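Local structure of enoyl-CoA hydratase (Mycolicibacterium smegmatis, 7MCM) at residues B[54-59]-B[199-204]; B[139-144]-B[148-153]; B[224-227]-B[233-236]. The protein probably catalyses the reversible addition of water to enoyl-CoA thioesters, giving (3S)-3-hydroxyacyl-CoA, in fatty acid metabolism. All coordinates share one frame; numbering follows the deposited sequence.

Contact 1: residues B[54-59]-B[199-204]; sequences VVILTG and PAAHRL
Ile56 reaches from strand 54-59 to Ala201 and His202, two neighbouring residues on helix 197-209. Its CD1 lies over one face of the imidazole, 3.7 Å from the His202 ring centroid and 7° off the ring normal, a well-centred CH-pi contact. Ala201 CB meets the same methyl, Ile56 CD1, at 3.9 Å and the other branch, Ile56 CG2, at 4.0 Å. Both branches thus bear on one alanine methyl, whose small size lets the strand come close, while CD1 alone also reaches the imidazole. With CG1 anti to the carbonyl carbon (chi1 -65°) and the chain extended beyond it, CD1 is carried out toward the helix. His202 starts off pointing away from the strand, but its ring folds back to meet the methyl and also touches Thr18. Farther out, Ala201 packs on Ala112 of strand 109-113, and Ile56 on Ala205, Val16 and Ala112. A backbone hydrogen bond with Gln17 of strand 16-21 holds Ile56 in the sheet. In this crotonase fold the helix packs on a face of the mainly parallel sheet, across strand 54-59 and its neighbours 16-21 and 109-113. The join rests on dispersion forces, and the polar histidine takes part through its pi face.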
loop_
_atom_site.group_PDB
_atom_site.type_symbol
_atom_site.label_atom_id
_atom_site.label_comp_id
_atom_site.label_asym_id
_atom_site.label_seq_id
_atom_site.Cartn_x
_atom_site.Cartn_y
_atom_site.Cartn_z
ATOM N N VAL B 54 16.252 -25.336 -7.236
ATOM C CA VAL B 54 15.256 -25.120 -8.287
ATOM C C VAL B 54 14.259 -26.269 -8.234
ATOM O O VAL B 54 14.645 -27.420 -7.999
ATOM C CB VAL B 54 15.891 -25.051 -9.696
ATOM C CG1 VAL B 54 14.865 -24.593 -10.721
ATOM C CG2 VAL B 54 17.100 -24.152 -9.727
ATOM N N VAL B 55 12.984 -25.955 -8.473
ATOM C CA VAL B 55 11.922 -26.946 -8.669
ATOM C C VAL B 55 11.389 -26.781 -10.082
ATOM O O VAL B 55 11.148 -25.654 -10.530
ATOM C CB VAL B 55 10.781 -26.800 -7.635
ATOM C CG1 VAL B 55 9.520 -27.586 -8.057
ATOM C CG2 VAL B 55 11.233 -27.267 -6.271
ATOM N N ILE B 56 11.263 -27.898 -10.798
ATOM C CA ILE B 56 10.523 -27.968 -12.055
ATOM C C ILE B 56 9.171 -28.617 -11.765
ATOM O O ILE B 56 9.113 -29.757 -11.291
ATOM C CB ILE B 56 11.278 -28.778 -13.116
ATOM C CG1 ILE B 56 12.599 -28.099 -13.514
ATOM C CG2 ILE B 56 10.362 -29.025 -14.317
ATOM C CD1 ILE B 56 13.499 -28.992 -14.393
ATOM N N LEU B 57 8.085 -27.917 -12.073
ATOM C CA LEU B 57 6.733 -28.424 -11.843
ATOM C C LEU B 57 6.099 -28.787 -13.178
ATOM O O LEU B 57 6.047 -27.959 -14.087
ATOM C CB LEU B 57 5.876 -27.389 -11.110
ATOM C CG LEU B 57 4.403 -27.750 -10.878
ATOM C CD1 LEU B 57 4.268 -28.969 -9.954
ATOM C CD2 LEU B 57 3.669 -26.537 -10.322
ATOM N N THR B 58 5.611 -30.022 -13.295
ATOM C CA THR B 58 5.079 -30.493 -14.564
ATOM C C THR B 58 4.005 -31.542 -14.272
ATOM O O THR B 58 3.783 -31.923 -13.120
ATOM C CB THR B 58 6.214 -31.039 -15.442
ATOM O OG1 THR B 58 5.792 -31.135 -16.802
ATOM C CG2 THR B 58 6.677 -32.394 -14.951
ATOM N N GLY B 59 3.316 -31.990 -15.313
ATOM C CA GLY B 59 2.225 -32.956 -15.171
ATOM C C GLY B 59 2.554 -34.275 -15.847
ATOM O O GLY B 59 3.194 -34.294 -16.901
ATOM N N PRO B 199 13.819 -31.572 -21.333
ATOM C CA PRO B 199 15.205 -31.126 -21.563
ATOM C C PRO B 199 15.388 -29.618 -21.488
ATOM O O PRO B 199 16.382 -29.149 -20.922
ATOM C CB PRO B 199 15.506 -31.666 -22.964
ATOM C CG PRO B 199 14.728 -32.915 -23.034
ATOM C CD PRO B 199 13.439 -32.628 -22.294
ATOM N N ALA B 200 14.454 -28.836 -22.034
ATOM C CA ALA B 200 14.578 -27.385 -21.935
ATOM C C ALA B 200 14.374 -26.906 -20.505
ATOM O O ALA B 200 15.041 -25.964 -20.058
ATOM C CB ALA B 200 13.576 -26.701 -22.858
ATOM N N ALA B 201 13.445 -27.525 -19.779
ATOM C CA ALA B 201 13.220 -27.125 -18.395
ATOM C C ALA B 201 14.462 -27.377 -17.555
ATOM O O ALA B 201 14.825 -26.554 -16.703
ATOM C CB ALA B 201 12.022 -27.873 -17.817
ATOM N N HIS B 202 15.150 -28.492 -17.807
ATOM C CA HIS B 202 16.377 -28.774 -17.072
ATOM C C HIS B 202 17.513 -27.838 -17.473
ATOM O O HIS B 202 18.329 -27.464 -16.626
ATOM C CB HIS B 202 16.784 -30.232 -17.260
ATOM C CG HIS B 202 16.021 -31.174 -16.387
ATOM N ND1 HIS B 202 16.316 -31.349 -15.052
ATOM C CD2 HIS B 202 14.948 -31.957 -16.644
ATOM C CE1 HIS B 202 15.475 -32.225 -14.531
ATOM N NE2 HIS B 202 14.632 -32.604 -15.475
ATOM N N ARG B 203 17.623 -27.481 -18.755
ATOM C CA ARG B 203 18.641 -26.500 -19.130
ATOM C C ARG B 203 18.402 -25.180 -18.405
ATOM O O ARG B 203 19.324 -24.599 -17.824
ATOM C CB ARG B 203 18.656 -26.281 -20.642
ATOM C CG ARG B 203 19.319 -27.382 -21.424
ATOM C CD ARG B 203 19.509 -26.979 -22.878
ATOM N NE ARG B 203 18.231 -26.726 -23.539
ATOM C CZ ARG B 203 17.557 -27.626 -24.244
ATOM N NH1 ARG B 203 18.000 -28.866 -24.385
ATOM N NH2 ARG B 203 16.422 -27.269 -24.836
ATOM N N LEU B 204 17.150 -24.713 -18.389
ATOM C CA LEU B 204 16.821 -23.478 -17.685
ATOM C C LEU B 204 17.089 -23.600 -16.184
ATOM O O LEU B 204 17.649 -22.686 -15.572
ATOM C CB LEU B 204 15.357 -23.108 -17.949
ATOM C CG LEU B 204 14.830 -21.821 -17.304
ATOM C CD1 LEU B 204 15.661 -20.613 -17.722
ATOM C CD2 LEU B 204 13.333 -21.610 -17.646
#

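Contact 2: residues B[139-144]-B[148-153]; sequences FAESFV and LIPGDG
Phe143 lays its ring over Pro150: Pro150 CA stands 3.7 Å from the Phe143 ring centroid and 8° off the normal, a CH-pi contact over the centre of the face. The proline ring continues the overlap toward one side, with its CG 3.7 Å from Phe143 CD2. Having CG anti to the carbonyl carbon (chi1 -62°) turns the phenyl toward the returning chain, where Ile149 O also approaches CD1 obliquely. Proline suits this place because it offers a rigid apolar surface to the aromatic face.

Glu141, at the centre of an inverse gamma turn, bends at chi2 (75°) and crosses Pro150 at about a right angle, its OE2 4.0 Å from Pro150 CG. Its other oxygen, OE1, lies in plane at the edge of the Phe143 ring.

The loop is closed by a backbone hydrogen bond from Leu148 N to Phe143 O, 3.0 Å long, and Leu148 CB packs against Phe143 CB. Beyond the proline, a type I turn runs from Pro150 to Gly153, whose positive phi suits glycine at the N-cap position. Asp152 OD1 accepts a hydrogen bond from Gly154 N and, like Glu141 OE1, lies close to the carboxylate of Asp123; by comparison with crotonase relatives, this acidic cluster probably borders the active-site pocket.

Gln242 of a second subunit accepts a hydrogen bond from Ile149 N. Within the chain, this connection leads from strand 138-140 into helix 154-162, which Glu141 and Pro150 touch through Leu158 and Thr155; Phe143 and Pro150 both meet Asp123 on helix 120-127.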
loop_
_atom_site.group_PDB
_atom_site.type_symbol
_atom_site.label_atom_id
_atom_site.label_comp_id
_atom_site.label_asym_id
_atom_site.label_seq_id
_atom_site.Cartn_x
_atom_site.Cartn_y
_atom_site.Cartn_z
ATOM N N PHE B 139 -3.817 -22.868 -22.271
ATOM C CA PHE B 139 -4.234 -22.285 -21.008
ATOM C C PHE B 139 -5.679 -21.822 -21.122
ATOM O O PHE B 139 -6.116 -21.361 -22.181
ATOM C CB PHE B 139 -3.340 -21.093 -20.621
ATOM C CG PHE B 139 -1.883 -21.438 -20.513
ATOM C CD1 PHE B 139 -1.104 -21.573 -21.656
ATOM C CD2 PHE B 139 -1.291 -21.637 -19.273
ATOM C CE1 PHE B 139 0.249 -21.910 -21.565
ATOM C CE2 PHE B 139 0.055 -21.960 -19.174
ATOM C CZ PHE B 139 0.825 -22.095 -20.326
ATOM N N ALA B 140 -6.428 -21.968 -20.037
ATOM C CA ALA B 140 -7.801 -21.481 -20.015
ATOM C C ALA B 140 -8.146 -21.081 -18.594
ATOM O O ALA B 140 -8.133 -21.921 -17.683
ATOM C CB ALA B 140 -8.792 -22.527 -20.539
ATOM N N GLU B 141 -8.420 -19.795 -18.417
ATOM C CA GLU B 141 -9.022 -19.254 -17.203
ATOM C C GLU B 141 -10.530 -19.478 -17.314
ATOM O O GLU B 141 -11.319 -18.557 -17.520
ATOM C CB GLU B 141 -8.665 -17.774 -17.069
ATOM C CG GLU B 141 -8.892 -17.162 -15.702
ATOM C CD GLU B 141 -7.822 -17.592 -14.694
ATOM O OE1 GLU B 141 -7.640 -18.806 -14.521
ATOM O OE2 GLU B 141 -7.200 -16.719 -14.053
ATOM N N SER B 142 -10.921 -20.753 -17.202
ATOM C CA SER B 142 -12.233 -21.209 -17.667
ATOM C C SER B 142 -13.375 -20.905 -16.706
ATOM O O SER B 142 -14.536 -21.130 -17.074
ATOM C CB SER B 142 -12.192 -22.715 -17.914
ATOM O OG SER B 142 -11.828 -23.398 -16.725
ATOM N N PHE B 143 -13.083 -20.373 -15.512
ATOM C CA PHE B 143 -14.073 -20.303 -14.437
ATOM C C PHE B 143 -15.369 -19.625 -14.879
ATOM O O PHE B 143 -16.470 -20.116 -14.602
ATOM C CB PHE B 143 -13.471 -19.545 -13.252
ATOM C CG PHE B 143 -12.276 -20.216 -12.655
ATOM C CD1 PHE B 143 -12.423 -21.177 -11.667
ATOM C CD2 PHE B 143 -10.992 -19.894 -13.101
ATOM C CE1 PHE B 143 -11.297 -21.796 -11.113
ATOM C CE2 PHE B 143 -9.873 -20.513 -12.557
ATOM C CZ PHE B 143 -10.024 -21.456 -11.565
ATOM N N VAL B 144 -15.251 -18.486 -15.567
ATOM C CA VAL B 144 -16.419 -17.676 -15.916
ATOM C C VAL B 144 -17.413 -18.453 -16.767
ATOM O O VAL B 144 -18.627 -18.187 -16.718
ATOM C CB VAL B 144 -15.958 -16.381 -16.616
ATOM C CG1 VAL B 144 -15.397 -16.690 -18.009
ATOM C CG2 VAL B 144 -17.096 -15.375 -16.687
ATOM N N LEU B 148 -18.402 -19.245 -12.433
ATOM C CA LEU B 148 -17.522 -19.168 -11.270
ATOM C C LEU B 148 -16.504 -18.066 -11.498
ATOM O O LEU B 148 -16.380 -17.547 -12.608
ATOM C CB LEU B 148 -16.783 -20.497 -11.042
ATOM C CG LEU B 148 -17.673 -21.742 -10.912
ATOM C CD1 LEU B 148 -16.839 -23.008 -10.950
ATOM C CD2 LEU B 148 -18.470 -21.670 -9.620
ATOM N N ILE B 149 -15.778 -17.705 -10.438
ATOM C CA ILE B 149 -14.621 -16.818 -10.567
ATOM C C ILE B 149 -13.391 -17.603 -10.122
ATOM O O ILE B 149 -13.540 -18.669 -9.509
ATOM C CB ILE B 149 -14.793 -15.497 -9.782
ATOM C CG1 ILE B 149 -15.277 -15.703 -8.335
ATOM C CG2 ILE B 149 -15.770 -14.586 -10.509
ATOM C CD1 ILE B 149 -14.197 -16.102 -7.326
ATOM N N PRO B 150 -12.161 -17.137 -10.419
ATOM C CA PRO B 150 -10.975 -17.863 -9.942
ATOM C C PRO B 150 -10.826 -17.741 -8.431
ATOM O O PRO B 150 -10.359 -16.715 -7.922
ATOM C CB PRO B 150 -9.820 -17.189 -10.695
ATOM C CG PRO B 150 -10.481 -16.435 -11.856
ATOM C CD PRO B 150 -11.805 -16.020 -11.317
ATOM N N GLY B 151 -11.242 -18.768 -7.696
ATOM C CA GLY B 151 -11.235 -18.671 -6.249
ATOM C C GLY B 151 -9.880 -18.802 -5.593
ATOM O O GLY B 151 -9.771 -18.646 -4.375
ATOM N N ASP B 152 -8.832 -19.051 -6.378
ATOM C CA ASP B 152 -7.510 -19.375 -5.861
ATOM C C ASP B 152 -6.492 -18.248 -6.035
ATOM O O ASP B 152 -5.294 -18.504 -5.935
ATOM C CB ASP B 152 -6.986 -20.630 -6.551
ATOM C CG ASP B 152 -6.977 -20.489 -8.057
ATOM O OD1 ASP B 152 -7.300 -19.386 -8.546
ATOM O OD2 ASP B 152 -6.633 -21.463 -8.754
ATOM N N GLY B 153 -6.922 -17.038 -6.377
ATOM C CA GLY B 153 -5.982 -15.947 -6.557
ATOM C C GLY B 153 -5.449 -15.769 -7.962
ATOM O O GLY B 153 -4.561 -14.919 -8.172
#

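Contact 3: residues B[224-227]-B[233-236]; sequences LESR and STLA
Glu225 and Ser226 face Ser233 and Thr234 where two consecutive helices pass, and van der Waals contact accounts for the touching between them. The side chains of Glu225 and Thr234 run alongside each other, pointing opposite ways, with Glu225 CG 3.9 Å from Thr234 OG1. The bend at chi2 (85°) then turns the carboxylate so that Glu225 OE2 comes 3.5 Å from Ser233 CB. In one of its two conformers Ser226 OG lies 3.7 Å from Thr234 OG1. Small serine and threonine side chains suit so close a passage, with Ser226 CA 6.2 Å from Thr234 CA.

The hydrogen bonds of these polar groups run elsewhere. Glu225 OE2 bonds to Ser233 OG of a fourth subunit and Ser233 OG to Glu225 OE2 of that same subunit, a reciprocal pair across the interface, while Glu225 OE1 forms a salt bridge with Arg221, one helical turn earlier. In the same conformer, Ser226 OG bonds to Leu222 O and to Thr155 OG1 of a third subunit.

The contact thus joins the C-terminal part of helix 213-226 to the early part of helix 231-241, and the adjacent Arg227 packs on Trp156 and Phe157 of helix 154-162.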
loop_
_atom_site.group_PDB
_atom_site.type_symbol
_atom_site.label_atom_id
_atom_site.label_comp_id
_atom_site.label_asym_id
_atom_site.label_seq_id
_atom_site.Cartn_x
_atom_site.Cartn_y
_atom_site.Cartn_z
ATOM N N LEU B 224 10.363 -11.530 -4.552
ATOM C CA LEU B 224 9.021 -11.583 -3.972
ATOM C C LEU B 224 8.660 -10.271 -3.292
ATOM O O LEU B 224 7.537 -9.776 -3.437
ATOM C CB LEU B 224 8.904 -12.729 -2.969
ATOM C CG LEU B 224 8.719 -14.145 -3.512
ATOM C CD1 LEU B 224 8.544 -15.129 -2.369
ATOM C CD2 LEU B 224 7.499 -14.179 -4.414
ATOM N N GLU B 225 9.602 -9.695 -2.545
ATOM C CA GLU B 225 9.335 -8.432 -1.862
ATOM C C GLU B 225 9.014 -7.311 -2.844
ATOM O O GLU B 225 8.162 -6.458 -2.564
ATOM C CB GLU B 225 10.538 -8.070 -0.984
ATOM C CG GLU B 225 10.454 -6.700 -0.346
ATOM C CD GLU B 225 9.679 -6.736 0.953
ATOM O OE1 GLU B 225 9.218 -7.832 1.336
ATOM O OE2 GLU B 225 9.497 -5.665 1.570
ATOM N N SER B 226 9.645 -7.320 -4.019
ATOM C CA SER B 226 9.481 -6.215 -4.953
ATOM C C SER B 226 8.101 -6.189 -5.614
ATOM O O SER B 226 7.679 -5.125 -6.091
ATOM C CB SER B 226 10.595 -6.290 -5.996
ATOM O OG SER B 226 11.870 -6.410 -5.354
ATOM N N ARG B 227 7.382 -7.314 -5.645
ATOM C CA ARG B 227 6.062 -7.312 -6.281
ATOM C C ARG B 227 5.105 -6.348 -5.605
ATOM O O ARG B 227 4.220 -5.792 -6.263
ATOM C CB ARG B 227 5.456 -8.718 -6.285
ATOM C CG ARG B 227 6.331 -9.729 -6.977
ATOM C CD ARG B 227 5.555 -10.929 -7.479
ATOM N NE ARG B 227 5.222 -11.897 -6.440
ATOM C CZ ARG B 227 4.878 -13.156 -6.685
ATOM N NH1 ARG B 227 4.877 -13.646 -7.919
ATOM N NH2 ARG B 227 4.516 -13.940 -5.672
ATOM N N SER B 233 11.254 -0.255 1.094
ATOM C CA SER B 233 11.244 -1.568 1.726
ATOM C C SER B 233 12.237 -2.511 1.064
ATOM O O SER B 233 12.910 -3.292 1.747
ATOM C CB SER B 233 9.839 -2.158 1.683
ATOM O OG SER B 233 9.003 -1.440 2.564
ATOM N N THR B 234 12.316 -2.477 -0.270
ATOM C CA THR B 234 13.257 -3.338 -0.973
ATOM C C THR B 234 14.694 -2.942 -0.654
ATOM O O THR B 234 15.553 -3.810 -0.451
ATOM C CB THR B 234 12.992 -3.283 -2.477
ATOM O OG1 THR B 234 11.701 -3.832 -2.754
ATOM C CG2 THR B 234 14.071 -4.045 -3.265
ATOM N N LEU B 235 14.964 -1.635 -0.584
ATOM C CA LEU B 235 16.304 -1.174 -0.244
ATOM C C LEU B 235 16.703 -1.627 1.156
ATOM O O LEU B 235 17.842 -2.049 1.375
ATOM C CB LEU B 235 16.379 0.351 -0.360
ATOM C CG LEU B 235 16.279 0.955 -1.769
ATOM C CD1 LEU B 235 16.222 2.487 -1.693
ATOM C CD2 LEU B 235 17.437 0.500 -2.633
ATOM N N ALA B 236 15.777 -1.546 2.116
ATOM C CA ALA B 236 16.071 -1.980 3.478
ATOM C C ALA B 236 16.337 -3.482 3.543
ATOM O O ALA B 236 17.250 -3.927 4.251
ATOM C CB ALA B 236 14.909 -1.606 4.404
#

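How the contacts relate
The three contacts are separate: contacts 1 and 2, 1 and 3, and 2 and 3 lie about 25, 27 and 29 Å apart between centres, and their nearest atoms are about 10, 13 and 9 Å apart. Contact 2 is nested in the long loop that contact 1 closes, and the two lie on opposite sides of the chain's centre; contact 3 follows along the chain, helix 213-226 coming directly after helix 197-209. Contact 1 lies within the subunit, whereas contacts 2 and 3 also meet other subunits of the hexamer. Contact 2 borders helix 120-127, whose N-terminal region in crotonase relatives contributes to the oxyanion hole, so it is probably nearest the active site.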